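Local coordinates for protein cysteine desulfurase (Elizabethkingia anophelis NUHP1, PDB 5VPR) that probably removes sulfur from L-cysteine with the help of covalently bound pyridoxal phosphate, yielding L-alanine and handing the sulfur to a carrier, at residues Q220-C224 and D225-F229; E301-R305 and S306-A310. All coordinates share one frame; numbering follows the deposited sequence.

Interaction 1: Q220-C224 and D225-F229; sequences QTMDC and DFFAF
Met222 meets Phe227 in a Met-aromatic contact across the turn that joins helix 219-222 to strand 226-230. Met222 SD comes to 4.0 Å from Phe227 CD1 and 5.0 Å from the ring centroid, 62° off the ring normal, an oblique approach. The thioether then bends, so that Met222 CE also reaches Phe227 CE1 at 4.0 Å and the two side chains cross at about a right angle. With chi1 at 179°, the Met222 chain runs out opposite its own amide nitrogen and carries the sulfur off the last helical turn toward the strand.

A second sulfur adds to this apolar group. Cys224 SG touches CB of Phe227 at 3.9 Å, at the root of the side chain whose ring meets Met222. Its thiol stands between its own backbone N and carbonyl carbon (chi1 54°), and Cys224 CB rests 3.5 Å from the carbonyl O of Phe226.

The charged groups turn elsewhere. Asp223, which leaves the helix with positive phi, forms salt bridges with Lys246 and Arg197; Asp225 shares Arg197 and also accepts a hydrogen bond from Ile204 N. Asp223 OD1 and Asp225 OD1 lie 5.6 Å apart, and the shared arginine probably offsets the repulsion between the two carboxylates.

The turn thus separates its chemistry. Sulfur and aromatic carbon pack the end of the helix against the strand of this beta-alpha-beta unit, while the buried carboxylate of Asp225 is satisfied by partners beyond the turn.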
# COMPACT_ATOMS: atom_id res chain seq x y z
N GLN A 220 11.18 -5.36 12.21
CA GLN A 220 12.32 -5.96 12.90
C GLN A 220 12.50 -7.41 12.49
O GLN A 220 13.61 -7.83 12.16
CB GLN A 220 12.18 -5.83 14.42
CG GLN A 220 12.55 -4.42 14.91
CD GLN A 220 12.61 -4.28 16.43
OE1 GLN A 220 13.59 -4.67 17.06
NE2 GLN A 220 11.56 -3.70 17.01
N THR A 221 11.41 -8.20 12.48
CA THR A 221 11.56 -9.57 11.99
C THR A 221 11.71 -9.60 10.47
O THR A 221 12.40 -10.48 9.94
CB THR A 221 10.37 -10.43 12.45
OG1 THR A 221 9.14 -9.82 12.05
CG2 THR A 221 10.38 -10.58 13.96
N MET A 222 11.11 -8.65 9.76
CA MET A 222 11.27 -8.61 8.31
C MET A 222 12.71 -8.31 7.90
O MET A 222 13.16 -8.74 6.83
CB MET A 222 10.33 -7.56 7.70
CG MET A 222 10.43 -7.44 6.17
SD MET A 222 9.40 -6.11 5.47
CE MET A 222 7.79 -6.63 6.04
N ASP A 223 13.43 -7.56 8.72
CA ASP A 223 14.82 -7.19 8.44
C ASP A 223 14.95 -6.43 7.11
O ASP A 223 15.97 -6.53 6.42
CB ASP A 223 15.73 -8.43 8.46
CG ASP A 223 17.18 -8.06 8.43
OD1 ASP A 223 17.53 -7.06 9.11
OD2 ASP A 223 17.96 -8.73 7.72
N CYS A 224 13.94 -5.65 6.73
CA CYS A 224 14.13 -4.71 5.64
C CYS A 224 15.02 -3.56 6.10
O CYS A 224 15.11 -3.25 7.29
CB CYS A 224 12.79 -4.17 5.15
SG CYS A 224 11.85 -3.45 6.53
N ASP A 225 15.71 -2.92 5.15
CA ASP A 225 16.42 -1.69 5.48
C ASP A 225 15.52 -0.46 5.38
O ASP A 225 15.71 0.50 6.13
CB ASP A 225 17.62 -1.50 4.56
CG ASP A 225 18.70 -2.54 4.80
OD1 ASP A 225 19.10 -2.70 5.96
OD2 ASP A 225 19.12 -3.19 3.83
N PHE A 226 14.55 -0.50 4.46
CA PHE A 226 13.55 0.54 4.29
C PHE A 226 12.19 -0.11 4.10
O PHE A 226 12.09 -1.19 3.51
CB PHE A 226 13.79 1.42 3.06
CG PHE A 226 15.14 2.02 2.99
CD1 PHE A 226 16.14 1.41 2.25
CD2 PHE A 226 15.42 3.20 3.65
CE1 PHE A 226 17.40 1.97 2.17
CE2 PHE A 226 16.68 3.76 3.58
CZ PHE A 226 17.67 3.15 2.84
N PHE A 227 11.14 0.57 4.57
CA PHE A 227 9.77 0.10 4.38
C PHE A 227 8.90 1.33 4.16
O PHE A 227 8.88 2.21 5.01
CB PHE A 227 9.27 -0.70 5.58
CG PHE A 227 7.91 -1.33 5.36
CD1 PHE A 227 7.79 -2.57 4.74
CD2 PHE A 227 6.75 -0.68 5.77
CE1 PHE A 227 6.54 -3.15 4.53
CE2 PHE A 227 5.49 -1.25 5.55
CZ PHE A 227 5.39 -2.50 4.94
N ALA A 228 8.20 1.40 3.02
CA ALA A 228 7.44 2.60 2.67
C ALA A 228 5.98 2.27 2.40
O ALA A 228 5.67 1.23 1.81
CB ALA A 228 8.07 3.29 1.45
N PHE A 229 5.07 3.16 2.83
CA PHE A 229 3.65 2.92 2.58
C PHE A 229 2.91 4.26 2.60
O PHE A 229 3.49 5.31 2.92
CB PHE A 229 3.03 1.89 3.55
CG PHE A 229 3.15 2.24 5.02
CD1 PHE A 229 4.35 2.07 5.69
CD2 PHE A 229 2.04 2.66 5.75
CE1 PHE A 229 4.46 2.35 7.05
CE2 PHE A 229 2.15 2.96 7.12
CZ PHE A 229 3.36 2.79 7.76

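Interaction 2: E301-R305 and S306-A310; sequences EKVGR and SNIAA
The flat carboxamide of Asn307 is set against the backbone of Val303 and Gly304. Over one face, near the oxygen end, lies the carbonyl O of Val303, 3.4 Å from Asn307 OD1; both are acceptors, so the approach is a contact without a bond. Gly304 borders the edge: its CA is 3.7 Å from Asn307 OD1, and its carbonyl O lies close to the amide plane, 3.3 Å from Asn307 CB. CG of Asn307 stands anti to the carbonyl carbon, beside its own backbone N (chi1 -62°), which turns the amide back toward the Val303-Gly304 backbone, just ahead of the helix. The other flat group, the guanidinium of Arg305, turns away to Phe86, making a cation-pi contact with its ring and a hydrogen bond from NH1 to its carbonyl O.

Two backbone bonds start the new helix. Ile308 N donates to Gly304 O at 2.9 Å with an N-H...O angle of 152°, and the straighter bond from Ala309 N to Arg305 O measures 3.1 Å at 169°. Gly304 has positive phi, and at its backbone angles a side chain would jam against the carbonyl O of Val303 and also against Asn307 OD1, so the site calls for glycine; one residue ends one helix and stands at the N-cap of the next.

Apolar contact spans the bend as well. CG1 of Val303 and CG1 of Ile308 meet at 3.7 Å, the side chains crossing at about a right angle, and Ile308 CG1 also lies against Gly304 O.

The result is a tight helix-to-helix junction between 287-303 and 305-324. Phe10 of the N-terminal region touches Val303 and Asn307, Val392 lies against Ile308, and Arg305 reaches Phe86 at the end of helix 67-87.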
# COMPACT_ATOMS: atom_id res chain seq x y z
N GLU A 301 -5.94 -0.78 14.72
CA GLU A 301 -5.72 -1.50 15.98
C GLU A 301 -7.04 -1.73 16.71
O GLU A 301 -7.23 -2.77 17.35
CB GLU A 301 -4.74 -0.74 16.88
CG GLU A 301 -3.39 -0.41 16.23
CD GLU A 301 -2.32 -1.49 16.41
OE1 GLU A 301 -2.68 -2.68 16.60
OE2 GLU A 301 -1.11 -1.14 16.36
N LYS A 302 -7.98 -0.79 16.61
CA LYS A 302 -9.28 -0.98 17.25
C LYS A 302 -10.03 -2.13 16.61
O LYS A 302 -10.61 -2.97 17.31
CB LYS A 302 -10.11 0.30 17.17
CG LYS A 302 -11.48 0.15 17.82
CD LYS A 302 -12.33 1.40 17.64
CE LYS A 302 -12.61 1.66 16.17
NZ LYS A 302 -13.66 2.69 15.98
N VAL A 303 -10.06 -2.20 15.28
CA VAL A 303 -10.71 -3.32 14.62
C VAL A 303 -9.98 -4.62 14.92
O VAL A 303 -10.59 -5.64 15.24
CB VAL A 303 -10.82 -3.07 13.11
CG1 VAL A 303 -11.33 -4.33 12.41
CG2 VAL A 303 -11.77 -1.92 12.84
N GLY A 304 -8.66 -4.60 14.80
CA GLY A 304 -7.90 -5.82 14.97
C GLY A 304 -7.31 -6.29 13.66
O GLY A 304 -8.04 -6.62 12.72
N ARG A 305 -5.98 -6.31 13.58
CA ARG A 305 -5.31 -6.57 12.32
C ARG A 305 -5.51 -8.01 11.87
O ARG A 305 -5.63 -8.28 10.66
CB ARG A 305 -3.83 -6.23 12.45
CG ARG A 305 -3.63 -4.80 12.98
CD ARG A 305 -2.20 -4.52 13.40
NE ARG A 305 -1.34 -4.13 12.28
CZ ARG A 305 -0.04 -3.85 12.42
NH1 ARG A 305 0.51 -3.93 13.63
NH2 ARG A 305 0.71 -3.49 11.38
N SER A 306 -5.57 -8.95 12.81
CA SER A 306 -5.92 -10.31 12.44
C SER A 306 -7.37 -10.40 11.97
O SER A 306 -7.68 -11.15 11.04
CB SER A 306 -5.66 -11.26 13.61
OG SER A 306 -6.50 -10.94 14.70
N ASN A 307 -8.27 -9.63 12.59
CA ASN A 307 -9.66 -9.63 12.14
C ASN A 307 -9.78 -9.08 10.73
O ASN A 307 -10.60 -9.56 9.93
CB ASN A 307 -10.53 -8.81 13.08
CG ASN A 307 -10.57 -9.38 14.47
OD1 ASN A 307 -9.80 -8.97 15.34
ND2 ASN A 307 -11.45 -10.34 14.69
N ILE A 308 -9.01 -8.04 10.41
CA ILE A 308 -9.07 -7.49 9.06
C ILE A 308 -8.59 -8.52 8.06
O ILE A 308 -9.25 -8.80 7.06
CB ILE A 308 -8.24 -6.20 8.96
CG1 ILE A 308 -8.85 -5.08 9.81
CG2 ILE A 308 -8.10 -5.76 7.51
CD1 ILE A 308 -7.96 -3.87 9.90
N ALA A 309 -7.44 -9.14 8.34
CA ALA A 309 -6.90 -10.14 7.43
C ALA A 309 -7.89 -11.29 7.23
O ALA A 309 -8.12 -11.72 6.10
CB ALA A 309 -5.56 -10.67 7.95
N ALA A 310 -8.52 -11.75 8.32
CA ALA A 310 -9.44 -12.89 8.21
C ALA A 310 -10.66 -12.53 7.39
O ALA A 310 -11.08 -13.29 6.51
CB ALA A 310 -9.85 -13.36 9.61

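How the interactions relate
Both interactions are turns at the end of a helix, each with a residue of positive phi just beyond it, but they differ in setting. Interaction 1 is buried and passes from a short helix into a strand of the seven-stranded sheet; interaction 2 lies at the surface and passes straight into another helix. The two share no helix or strand: their centres are 21 Å apart and their nearest atoms about 8 Å. Chemistry follows place. In the buried turn, sulfur and aromatic side chains carry the contact, and carboxylates at its margin pair with basic residues outside it; at the surface, backbone hydrogen bonds of a first helical turn cross the contact, with one aliphatic pair beside them.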